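Local coordinates for protein toluene, o-xylene monooxygenase oxygenase subunit (Pseudomonas stutzeri, PDB 2INC) that probably forms a non-catalytic, ferritin-like helical subunit of the hydroxylase complex with which the bacterium oxidises toluene, o-xylene and related aromatic compounds, at residues 114-119 and 297-302; 193-198 and 224-229; 109-114 and 176-181; 233-236 and 242-245; 101-106 and 166-171. All coordinates share one frame; numbering follows the deposited sequence.

Contact 1: residues 114-119 and 297-302; sequences LARFYT and CSALPD
L300 sets its CD2 methyl squarely over the ring of F117, 3.7 Å from the ring centroid and 14° off the ring normal, a CH-pi contact. The rim of the same ring meets A299, whose CB lies in the ring plane, 3.6 Å from F117 CZ. The A299 carbonyl comes in obliquely, its O 3.4 Å from F117 CZ. With CG beside its own backbone N and anti to the carbonyl carbon (chi1 -66°), F117 projects from helix 108-117 toward the end of helix 274-299. R116 lays its CG against the ring face opposite L300, so the phenyl is held between two aliphatic groups. The extended R116 chain then runs on until NH2 stands 4.2 Å from A299 CB, a marginal contact, while its NE is engaged in a salt bridge with D189. One turn of helix 274-299 before L300, Y296 meets the F117 ring edge-to-face and hydrogen-bonds the F117 carbonyl through its hydroxyl. The contact thus joins the ends of helices 108-117 and 274-299. Helix 208-237 touches L300 through L234, helix 303-319 packs on C297 and S298, and helix 142-172 lies against L114, Y118 and T119.

Contact 2: residues 193-198 and 224-229; sequences QGFREL and EEALLQ
F195 reaches across a gap of 10.0 Å between its own CA and the CA of A226, and its ring alone spans the two helices. The tip of the phenyl does the touching: A226 CB sits near the ring plane, at the edge, 3.8 Å from F195 CZ and equally far from CE1. L227 adds its CD1 methyl, which approaches obliquely to 3.9 Å from F195 CE1, its side chain running past the phenyl in the opposite direction. A small methyl and a branched chain thus receive one ring end, and all three residues are buried. The modest 91 Å² of buried surface reflects a single bridging side chain between well separated backbones. The remainder of 193-198 is concerned with other partners. Around the back of its helix, R196 NH1 makes only a weak bond, 3.4 Å long, to Q193 OE1, which lies in the guanidinium plane, and R196 NE has a firmer partner in E200. Q193 and E197 are partly exposed, and this side packs against the chain of another protein. On 224-229, two buried acids lead away from F195: E224 is paired with K220 and R258, and E225 with K251 and R258. Here the helix widens into a pi-type turn, where E224 O accepts from both L228 N and Q229 N. Between helices 190-202 and 208-237, the contact is closed in by helix 274-299, through A292 and Y296, and by helix 121-138, through L124 and F125.

Contact 3: residues 109-114 and 176-181; sequences EWVETL and VGFGKR
V111 supplies the central knob, its CG1 methyl resting where V176 and F178 come together. That methyl lies 3.8 Å from V176 CG2 and is 3.9 Å from F178 CE2. CG1 stands anti to the V111 backbone N (chi1 166°), which swings it off the helix toward the loop. The hollow that takes it is built by the loop itself, for V176 CG1 leans on the rim of one face of the F178 ring. In return the phenyl pushes into the helix surface between V111 and L114, its side chain at about a right angle to that of V111. Its tip comes obliquely upon the helix backbone, with F178 CZ 3.6 Å from V111 O. Farther round, the ring edge faces L114, whose carbonyl C is 4.1 Å from F178 CE1. G177 and G179 flank F178 with positive phi angles, giving the tight bend that presents the ring. Hydrogen bonds form within each segment: G177 O accepts from both K180 N and R181 N, and T113 OG1 turns back to E109 O at 2.9 Å. Between 109-114 and 176-181, cohesion therefore depends on complementary shape and the burial of apolar groups.

Contact 4: residues 233-236 and 242-245; sequences SLAQ and LLGL
A235, G244 and L243 carry this contact between the two arms of a helical hairpin. The single methyl of A235 points at the other helix and lodges against the L243 side chain and the backbone beside it. A235 CB is 3.8 Å from L243 CB and 3.9 Å from G244 N. With CG anti to its backbone N (chi1 -178°), the L243 side chain runs alongside the alanine methyl, and both L243 CG and L243 CD2 lie 4.0 Å from A235 CB. G244 contributes bare backbone. With no side chain in the way, its helix draws close to 233-236, and Q236 CB approaches to 4.6 Å from G244 CA. Beyond the methyl, W110 packs on A235 and L234, and L114 on L243, which places helix 108-117 along one flank of the hairpin; Y118, just past its end, also meets L243. R100 of the second subunit, another copy of this protein, packs on Q236 and L245. The short link between helices 208-237 and 241-268 also joins in, D240 OD1 accepting a hydrogen bond from L243 N. Hydrogen bonds such as S233 OG to Q229 O and L234 O to S237 OG stay within the first helix. Alanine and glycine at an antiparallel helix crossing keep the side chains small where the backbones are near, and the cohesion between the two segments is accordingly apolar, resting on close fit.

Contact 5: residues 101-106 and 166-171; sequences GHDQML and TRELAN
D103 belongs to a histidine-carboxylate pair in the turn between helices 76-99 and 108-117, and it is this carboxylate that faces E168 and L169 of helix 142-172. D103 OD1 stands 4.1 Å from E168 CB and 4.3 Å from L169 CD2. CG lies anti to the D103 carbonyl carbon (chi1 -71°), bringing the acid toward the helix. The two carboxylates are turned 78° apart, with D103 OD1 4.4 Å from E168 OE2. Both of those oxygens form salt bridges with R165 NH2, and the shared arginine would be expected to offset their mutual repulsion. On the other oxygen, H102 ND1 donates to D103 OD2 over 2.8 Å. The bond lies in the imidazole plane and meets the anti side of the carboxylate, 25° out of its plane, and it limits rotation of the acid. The apolar part is slight: L106 CD1 and L169 CD2 are 4.3 Å apart. Preceding the pair, G101 closes a Schellman motif that ends helix 76-99, and its O receives Q104 NE2 at 3.0 Å from above the carbonyl plane. Y173 secures the turn further by hydrogen-bonding the D103 carbonyl through OH. The turn thus rests on the last part of helix 142-172, whose T166, R167, E168 and N171 also meet the chain of another protein. Helix 108-117 adds L114, which touches both L106 and L169, and V111, which touches L106.

How the contacts relate
All five contacts belong to one all-helical bundle, and contacts 1, 3, 4 and 5 gather toward one end of it. Contacts 3 and 5 are nearest, their centres about 10 Å apart; contacts 2 and 5 are farthest, at about 24 Å. Helix 108-117 is the hub: it serves contacts 1 and 3, which share L114, and that leucine also reaches contacts 4 and 5. Helix 208-237 links contacts 2 and 4. Along the chain, contacts 1, 3 and 5 interleave, whereas contacts 2 and 4 follow in series within the span of contact 1. Contacts 1, 3 and 5 thus tie sequence-distant segments together at one end of the bundle, and contact 1 connects this group to contact 2.

Contact 1: residues 114-119 and 297-302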
# COMPACT_ATOMS: atom_id res chain seq x y z
N LEU B 114 35.10 16.96 20.13
CA LEU B 114 34.46 16.12 19.11
C LEU B 114 35.45 15.29 18.29
O LEU B 114 35.22 14.10 18.12
CB LEU B 114 33.66 16.99 18.15
CG LEU B 114 32.46 17.67 18.76
CD1 LEU B 114 31.79 18.47 17.64
CD2 LEU B 114 31.47 16.68 19.37
N ALA B 115 36.54 15.88 17.83
CA ALA B 115 37.50 15.14 17.02
C ALA B 115 38.09 13.97 17.80
O ALA B 115 38.33 12.89 17.21
CB ALA B 115 38.61 16.07 16.50
N ARG B 116 38.28 14.14 19.11
CA ARG B 116 38.93 13.12 19.92
C ARG B 116 37.97 12.10 20.43
O ARG B 116 38.30 10.90 20.40
CB ARG B 116 39.61 13.77 21.15
CG ARG B 116 40.45 12.78 21.97
CD ARG B 116 41.40 13.52 22.89
NE ARG B 116 42.19 12.50 23.61
CZ ARG B 116 42.67 12.62 24.83
NH1 ARG B 116 42.47 13.75 25.53
NH2 ARG B 116 43.36 11.60 25.34
N PHE B 117 36.83 12.58 20.95
CA PHE B 117 35.89 11.72 21.66
C PHE B 117 34.62 11.33 20.93
O PHE B 117 33.93 10.40 21.39
CB PHE B 117 35.45 12.41 22.94
CG PHE B 117 36.57 12.59 23.93
CD1 PHE B 117 36.98 11.52 24.72
CD2 PHE B 117 37.25 13.81 24.03
CE1 PHE B 117 38.03 11.68 25.65
CE2 PHE B 117 38.30 13.98 24.95
CZ PHE B 117 38.67 12.90 25.79
N TYR B 118 34.30 12.04 19.85
CA TYR B 118 33.07 11.71 19.10
C TYR B 118 33.29 10.99 17.77
O TYR B 118 32.87 9.84 17.60
CB TYR B 118 32.18 12.97 18.96
CG TYR B 118 30.97 12.70 18.08
CD1 TYR B 118 30.86 13.28 16.81
CD2 TYR B 118 29.98 11.85 18.50
CE1 TYR B 118 29.77 13.02 15.99
CE2 TYR B 118 28.88 11.56 17.68
CZ TYR B 118 28.79 12.17 16.44
OH TYR B 118 27.69 11.90 15.64
N THR B 119 33.96 11.62 16.82
CA THR B 119 34.03 11.02 15.52
C THR B 119 34.73 9.63 15.43
O THR B 119 34.32 8.81 14.57
CB THR B 119 34.50 11.99 14.47
OG1 THR B 119 35.78 12.44 14.82
CG2 THR B 119 33.53 13.22 14.44
N CYS B 297 36.53 8.05 30.04
CA CYS B 297 35.89 9.07 30.81
C CYS B 297 36.88 9.90 31.63
O CYS B 297 36.63 11.06 31.87
CB CYS B 297 34.84 8.45 31.71
SG CYS B 297 33.41 7.81 30.78
N SER B 298 38.01 9.33 32.01
CA SER B 298 38.97 10.10 32.78
C SER B 298 39.51 11.22 31.93
O SER B 298 39.94 12.25 32.44
CB SER B 298 40.11 9.22 33.31
OG SER B 298 40.97 8.91 32.22
N ALA B 299 39.49 11.04 30.62
CA ALA B 299 40.06 12.02 29.71
C ALA B 299 39.08 13.14 29.37
O ALA B 299 39.48 14.17 28.86
CB ALA B 299 40.55 11.36 28.44
N LEU B 300 37.79 12.92 29.65
CA LEU B 300 36.76 13.95 29.48
C LEU B 300 36.89 14.99 30.60
O LEU B 300 37.49 14.70 31.63
CB LEU B 300 35.38 13.33 29.58
CG LEU B 300 34.85 12.36 28.52
CD1 LEU B 300 33.46 11.94 28.92
CD2 LEU B 300 34.81 13.05 27.20
N PRO B 301 36.38 16.23 30.38
CA PRO B 301 35.96 17.19 31.40
C PRO B 301 35.25 16.56 32.61
O PRO B 301 34.31 15.76 32.44
CB PRO B 301 34.98 18.09 30.63
CG PRO B 301 35.59 18.14 29.24
CD PRO B 301 36.31 16.81 29.03
N ASP B 302 35.70 16.89 33.82
CA ASP B 302 35.04 16.37 35.02
C ASP B 302 35.05 14.82 34.93
O ASP B 302 34.06 14.11 35.28
CB ASP B 302 33.63 16.93 35.07
CG ASP B 302 33.04 16.98 36.47
OD1 ASP B 302 33.47 16.18 37.36
OD2 ASP B 302 32.14 17.83 36.65

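Contact 2: residues 193-198 and 224-229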
# COMPACT_ATOMS: atom_id res chain seq x y z
N GLN B 193 41.95 3.15 24.18
CA GLN B 193 42.57 1.84 24.28
C GLN B 193 41.85 0.82 25.19
O GLN B 193 41.89 -0.37 24.91
CB GLN B 193 44.06 1.98 24.61
CG GLN B 193 44.96 2.48 23.43
CD GLN B 193 44.32 2.25 22.09
OE1 GLN B 193 44.38 1.11 21.56
NE2 GLN B 193 43.69 3.31 21.50
N GLY B 194 41.21 1.27 26.27
CA GLY B 194 40.33 0.40 27.07
C GLY B 194 39.27 -0.17 26.16
O GLY B 194 39.16 -1.37 26.04
N PHE B 195 38.47 0.69 25.51
CA PHE B 195 37.46 0.18 24.55
C PHE B 195 37.96 -0.69 23.43
O PHE B 195 37.33 -1.69 23.07
CB PHE B 195 36.63 1.32 23.94
CG PHE B 195 35.48 1.76 24.87
CD1 PHE B 195 35.44 3.06 25.38
CD2 PHE B 195 34.53 0.83 25.30
CE1 PHE B 195 34.43 3.42 26.32
CE2 PHE B 195 33.54 1.18 26.18
CZ PHE B 195 33.50 2.51 26.70
N ARG B 196 39.07 -0.32 22.84
CA ARG B 196 39.53 -1.09 21.70
C ARG B 196 39.97 -2.49 22.16
O ARG B 196 39.69 -3.48 21.48
CB ARG B 196 40.67 -0.33 21.08
CG ARG B 196 41.11 -0.82 19.71
CD ARG B 196 42.38 -0.06 19.34
NE ARG B 196 42.95 -0.80 18.28
CZ ARG B 196 44.23 -0.90 17.96
NH1 ARG B 196 45.20 -0.27 18.61
NH2 ARG B 196 44.48 -1.68 16.93
N GLU B 197 40.71 -2.59 23.27
CA GLU B 197 41.09 -3.89 23.81
C GLU B 197 39.85 -4.70 24.13
O GLU B 197 39.77 -5.87 23.75
CB GLU B 197 41.95 -3.74 25.09
CG GLU B 197 42.36 -5.09 25.72
CD GLU B 197 43.40 -4.97 26.82
OE1 GLU B 197 43.73 -3.84 27.28
OE2 GLU B 197 43.85 -6.03 27.27
N LEU B 198 38.91 -4.10 24.86
CA LEU B 198 37.66 -4.77 25.19
C LEU B 198 36.94 -5.35 23.94
O LEU B 198 36.66 -6.54 23.86
CB LEU B 198 36.75 -3.78 25.87
CG LEU B 198 35.33 -4.32 26.17
CD1 LEU B 198 35.28 -5.64 27.00
CD2 LEU B 198 34.50 -3.22 26.81
N GLU B 224 27.53 2.43 25.88
CA GLU B 224 26.37 3.30 25.84
C GLU B 224 26.49 4.35 26.93
O GLU B 224 26.15 5.49 26.70
CB GLU B 224 25.09 2.50 25.98
CG GLU B 224 24.86 1.60 24.72
CD GLU B 224 24.07 0.32 25.03
OE1 GLU B 224 23.53 0.16 26.18
OE2 GLU B 224 23.99 -0.52 24.09
N GLU B 225 26.98 3.95 28.10
CA GLU B 225 27.12 4.91 29.22
C GLU B 225 28.25 5.93 28.97
O GLU B 225 28.06 7.12 29.16
CB GLU B 225 27.20 4.21 30.58
CG GLU B 225 25.88 3.48 30.99
CD GLU B 225 24.56 4.29 30.84
OE1 GLU B 225 24.49 5.45 31.32
OE2 GLU B 225 23.57 3.76 30.26
N ALA B 226 29.37 5.49 28.44
CA ALA B 226 30.43 6.42 28.10
C ALA B 226 30.08 7.36 26.95
O ALA B 226 30.15 8.60 27.06
CB ALA B 226 31.76 5.66 27.84
N LEU B 227 29.69 6.77 25.83
CA LEU B 227 29.58 7.50 24.58
C LEU B 227 28.22 8.11 24.37
O LEU B 227 28.11 9.11 23.69
CB LEU B 227 29.90 6.59 23.40
CG LEU B 227 31.38 6.51 23.03
CD1 LEU B 227 32.21 5.74 24.08
CD2 LEU B 227 31.49 5.83 21.71
N LEU B 228 27.16 7.55 24.93
CA LEU B 228 25.88 8.20 24.67
C LEU B 228 25.54 9.03 25.89
O LEU B 228 25.36 10.25 25.79
CB LEU B 228 24.77 7.18 24.34
CG LEU B 228 25.04 6.21 23.19
CD1 LEU B 228 23.82 5.30 22.95
CD2 LEU B 228 25.43 6.96 21.92
N GLN B 229 25.52 8.39 27.05
CA GLN B 229 25.14 9.08 28.25
C GLN B 229 26.11 10.22 28.64
O GLN B 229 25.68 11.36 28.72
CB GLN B 229 24.92 8.11 29.39
CG GLN B 229 24.20 8.73 30.58
CD GLN B 229 22.81 9.16 30.25
OE1 GLN B 229 22.10 8.50 29.48
NE2 GLN B 229 22.38 10.25 30.83

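Contact 3: residues 109-114 and 176-181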
# COMPACT_ATOMS: atom_id res chain seq x y z
N GLU B 109 37.28 24.75 21.40
CA GLU B 109 37.63 23.73 22.37
C GLU B 109 36.68 22.51 22.26
O GLU B 109 37.12 21.35 22.32
CB GLU B 109 37.59 24.29 23.78
CG GLU B 109 38.70 25.36 24.08
CD GLU B 109 38.36 26.84 23.63
OE1 GLU B 109 39.23 27.73 23.87
OE2 GLU B 109 37.27 27.12 23.04
N TRP B 110 35.39 22.77 22.13
CA TRP B 110 34.43 21.66 21.92
C TRP B 110 34.68 20.94 20.58
O TRP B 110 34.70 19.71 20.49
CB TRP B 110 32.98 22.17 21.98
CG TRP B 110 32.02 21.04 21.76
CD1 TRP B 110 31.19 20.84 20.71
CD2 TRP B 110 31.82 19.96 22.66
NE1 TRP B 110 30.47 19.66 20.89
CE2 TRP B 110 30.84 19.11 22.09
CE3 TRP B 110 32.36 19.62 23.90
CZ2 TRP B 110 30.42 17.93 22.72
CZ3 TRP B 110 31.93 18.44 24.52
CH2 TRP B 110 30.98 17.62 23.93
N VAL B 111 34.90 21.71 19.54
CA VAL B 111 35.23 21.10 18.26
C VAL B 111 36.41 20.11 18.40
O VAL B 111 36.39 18.99 17.88
CB VAL B 111 35.49 22.17 17.19
CG1 VAL B 111 36.16 21.57 15.94
CG2 VAL B 111 34.16 22.84 16.78
N GLU B 112 37.44 20.51 19.12
CA GLU B 112 38.53 19.57 19.38
C GLU B 112 38.11 18.36 20.22
O GLU B 112 38.62 17.26 20.00
CB GLU B 112 39.71 20.31 20.01
CG GLU B 112 40.40 21.12 18.90
CD GLU B 112 41.51 22.03 19.42
OE1 GLU B 112 42.24 22.56 18.55
OE2 GLU B 112 41.64 22.19 20.68
N THR B 113 37.22 18.54 21.19
CA THR B 113 36.69 17.41 21.95
C THR B 113 35.90 16.43 21.04
O THR B 113 36.02 15.23 21.20
CB THR B 113 35.76 17.94 23.00
OG1 THR B 113 36.52 18.87 23.75
CG2 THR B 113 35.18 16.86 23.92
N LEU B 114 35.10 16.96 20.13
CA LEU B 114 34.46 16.12 19.11
C LEU B 114 35.45 15.29 18.29
O LEU B 114 35.22 14.10 18.12
CB LEU B 114 33.66 16.99 18.15
CG LEU B 114 32.46 17.67 18.76
CD1 LEU B 114 31.79 18.47 17.64
CD2 LEU B 114 31.47 16.68 19.37
N VAL B 176 40.62 20.55 11.01
CA VAL B 176 40.68 19.68 12.20
C VAL B 176 41.10 18.22 11.86
O VAL B 176 41.64 17.50 12.71
CB VAL B 176 39.33 19.74 12.98
CG1 VAL B 176 39.30 18.76 14.12
CG2 VAL B 176 39.09 21.15 13.52
N GLY B 177 40.88 17.82 10.60
CA GLY B 177 41.12 16.43 10.16
C GLY B 177 39.94 15.47 10.40
O GLY B 177 40.12 14.24 10.31
N PHE B 178 38.76 15.99 10.73
CA PHE B 178 37.56 15.14 10.78
C PHE B 178 37.51 14.29 9.51
O PHE B 178 37.67 14.81 8.40
CB PHE B 178 36.29 15.98 10.82
CG PHE B 178 36.06 16.65 12.09
CD1 PHE B 178 35.74 15.92 13.21
CD2 PHE B 178 36.13 18.06 12.18
CE1 PHE B 178 35.47 16.54 14.43
CE2 PHE B 178 35.84 18.69 13.39
CZ PHE B 178 35.52 17.94 14.51
N GLY B 179 37.26 12.99 9.66
CA GLY B 179 37.21 12.09 8.50
C GLY B 179 38.55 11.45 8.19
O GLY B 179 38.62 10.27 7.74
N LYS B 180 39.64 12.18 8.46
CA LYS B 180 40.99 11.71 8.13
C LYS B 180 41.70 11.10 9.34
O LYS B 180 42.43 10.13 9.20
CB LYS B 180 41.82 12.85 7.57
CG LYS B 180 41.41 13.18 6.17
CD LYS B 180 42.19 14.37 5.63
CE LYS B 180 41.52 14.90 4.37
NZ LYS B 180 41.87 16.34 4.14
N ARG B 181 41.47 11.65 10.53
CA ARG B 181 42.26 11.26 11.66
C ARG B 181 41.72 10.18 12.56
O ARG B 181 42.44 9.74 13.48
CB ARG B 181 42.55 12.49 12.52
CG ARG B 181 43.89 12.97 12.23
CD ARG B 181 43.80 14.05 11.27
NE ARG B 181 44.33 15.23 11.90
CZ ARG B 181 45.01 16.15 11.22
NH1 ARG B 181 45.19 15.98 9.91
NH2 ARG B 181 45.52 17.21 11.85

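Contact 4: residues 233-236 and 242-245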
# COMPACT_ATOMS: atom_id res chain seq x y z
N SER B 233 25.61 14.15 27.62
CA SER B 233 25.41 15.17 28.69
C SER B 233 26.41 16.30 28.61
O SER B 233 26.10 17.50 28.72
CB SER B 233 25.61 14.55 30.05
OG SER B 233 24.54 13.69 30.26
N LEU B 234 27.64 15.91 28.39
CA LEU B 234 28.65 16.90 28.24
C LEU B 234 28.35 17.79 27.03
O LEU B 234 28.49 19.01 27.09
CB LEU B 234 29.99 16.19 28.07
CG LEU B 234 31.17 17.11 27.93
CD1 LEU B 234 31.31 17.95 29.22
CD2 LEU B 234 32.42 16.24 27.67
N ALA B 235 27.94 17.17 25.91
CA ALA B 235 27.63 17.92 24.67
C ALA B 235 26.61 18.99 24.98
O ALA B 235 26.77 20.16 24.58
CB ALA B 235 27.08 17.01 23.60
N GLN B 236 25.55 18.58 25.69
CA GLN B 236 24.45 19.48 25.98
C GLN B 236 24.93 20.68 26.79
O GLN B 236 24.57 21.82 26.48
CB GLN B 236 23.35 18.74 26.73
CG GLN B 236 22.00 19.45 26.59
CD GLN B 236 20.99 19.14 27.69
OE1 GLN B 236 20.74 17.97 28.06
NE2 GLN B 236 20.36 20.21 28.20
N LEU B 242 22.81 19.40 19.03
CA LEU B 242 22.61 18.30 18.09
C LEU B 242 23.08 17.00 18.76
O LEU B 242 22.30 16.05 18.93
CB LEU B 242 23.35 18.58 16.75
CG LEU B 242 22.95 17.82 15.49
CD1 LEU B 242 23.43 18.56 14.30
CD2 LEU B 242 23.66 16.51 15.52
N LEU B 243 24.33 16.96 19.22
CA LEU B 243 24.86 15.68 19.74
C LEU B 243 24.07 15.28 21.01
O LEU B 243 23.78 14.10 21.24
CB LEU B 243 26.36 15.80 20.02
CG LEU B 243 27.01 14.48 20.52
CD1 LEU B 243 26.64 13.25 19.70
CD2 LEU B 243 28.48 14.69 20.61
N GLY B 244 23.71 16.26 21.82
CA GLY B 244 22.89 16.00 23.02
C GLY B 244 21.66 15.24 22.56
O GLY B 244 21.37 14.18 23.07
N LEU B 245 20.99 15.74 21.53
CA LEU B 245 19.77 15.05 21.04
C LEU B 245 20.01 13.74 20.29
O LEU B 245 19.23 12.81 20.45
CB LEU B 245 18.95 16.00 20.17
CG LEU B 245 18.33 17.17 20.94
CD1 LEU B 245 17.72 18.16 19.95
CD2 LEU B 245 17.27 16.69 21.96

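Contact 5: residues 101-106 and 166-171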
# COMPACT_ATOMS: atom_id res chain seq x y z
N GLY B 101 22.74 26.91 11.26
CA GLY B 101 24.16 27.15 11.51
C GLY B 101 24.68 26.72 12.88
O GLY B 101 25.63 27.32 13.40
N HIS B 102 24.08 25.66 13.46
CA HIS B 102 24.49 25.09 14.75
C HIS B 102 26.01 24.80 14.91
O HIS B 102 26.62 25.06 15.95
CB HIS B 102 23.68 23.79 14.96
CG HIS B 102 24.19 22.92 16.06
ND1 HIS B 102 25.26 22.06 15.91
CD2 HIS B 102 23.76 22.77 17.33
CE1 HIS B 102 25.49 21.44 17.05
NE2 HIS B 102 24.58 21.83 17.93
N ASP B 103 26.63 24.24 13.87
CA ASP B 103 28.01 23.81 14.01
C ASP B 103 28.94 25.00 14.11
O ASP B 103 29.96 24.93 14.82
CB ASP B 103 28.41 22.89 12.85
CG ASP B 103 27.72 21.50 12.93
OD1 ASP B 103 27.78 20.77 11.93
OD2 ASP B 103 27.10 21.18 13.98
N GLN B 104 28.59 26.06 13.37
CA GLN B 104 29.33 27.36 13.38
C GLN B 104 29.36 28.01 14.74
O GLN B 104 30.24 28.81 15.02
CB GLN B 104 28.71 28.33 12.33
CG GLN B 104 28.98 27.95 10.83
CD GLN B 104 28.20 26.70 10.27
OE1 GLN B 104 28.61 26.10 9.26
NE2 GLN B 104 27.07 26.33 10.92
N MET B 105 28.41 27.69 15.62
CA MET B 105 28.34 28.29 16.95
C MET B 105 29.09 27.51 18.04
O MET B 105 29.20 27.96 19.17
CB MET B 105 26.88 28.42 17.40
CG MET B 105 25.94 29.07 16.39
SD MET B 105 26.50 30.76 16.14
CE MET B 105 26.52 31.42 17.83
N LEU B 106 29.57 26.30 17.74
CA LEU B 106 30.32 25.52 18.75
C LEU B 106 31.67 26.18 19.00
O LEU B 106 32.25 26.78 18.06
CB LEU B 106 30.56 24.09 18.23
CG LEU B 106 29.38 23.27 17.69
CD1 LEU B 106 29.86 21.97 16.95
CD2 LEU B 106 28.41 22.97 18.84
N THR B 166 30.35 13.46 10.80
CA THR B 166 31.78 13.64 10.60
C THR B 166 32.04 14.47 9.35
O THR B 166 32.88 15.37 9.37
CB THR B 166 32.49 12.28 10.50
OG1 THR B 166 32.32 11.62 11.76
CG2 THR B 166 34.03 12.46 10.24
N ARG B 167 31.36 14.15 8.26
CA ARG B 167 31.44 15.00 7.05
C ARG B 167 30.98 16.42 7.27
O ARG B 167 31.60 17.37 6.80
CB ARG B 167 30.55 14.47 5.94
CG ARG B 167 31.15 13.54 5.05
CD ARG B 167 31.73 14.25 3.78
NE ARG B 167 32.97 14.83 4.14
CZ ARG B 167 34.16 14.23 4.22
NH1 ARG B 167 35.13 14.99 4.67
NH2 ARG B 167 34.41 12.97 3.88
N GLU B 168 29.87 16.60 7.95
CA GLU B 168 29.37 17.96 8.23
C GLU B 168 30.34 18.76 9.06
O GLU B 168 30.60 19.96 8.79
CB GLU B 168 28.02 17.89 8.96
CG GLU B 168 26.90 17.49 8.10
CD GLU B 168 25.61 18.11 8.60
OE1 GLU B 168 24.94 18.84 7.82
OE2 GLU B 168 25.28 17.88 9.80
N LEU B 169 30.92 18.11 10.07
CA LEU B 169 32.03 18.71 10.84
C LEU B 169 33.26 19.06 10.02
O LEU B 169 33.78 20.18 10.15
CB LEU B 169 32.37 17.86 12.07
CG LEU B 169 31.27 17.84 13.15
CD1 LEU B 169 31.54 16.68 14.10
CD2 LEU B 169 31.20 19.18 13.93
N ALA B 170 33.73 18.14 9.16
CA ALA B 170 34.85 18.41 8.29
C ALA B 170 34.55 19.57 7.36
O ALA B 170 35.48 20.29 6.96
CB ALA B 170 35.14 17.22 7.47
N ASN B 171 33.30 19.71 6.92
CA ASN B 171 32.98 20.82 6.03
C ASN B 171 33.08 22.12 6.82
O ASN B 171 33.60 23.11 6.30
CB ASN B 171 31.59 20.69 5.42
CG ASN B 171 31.51 19.64 4.35
OD1 ASN B 171 32.52 19.19 3.82
ND2 ASN B 171 30.29 19.25 4.01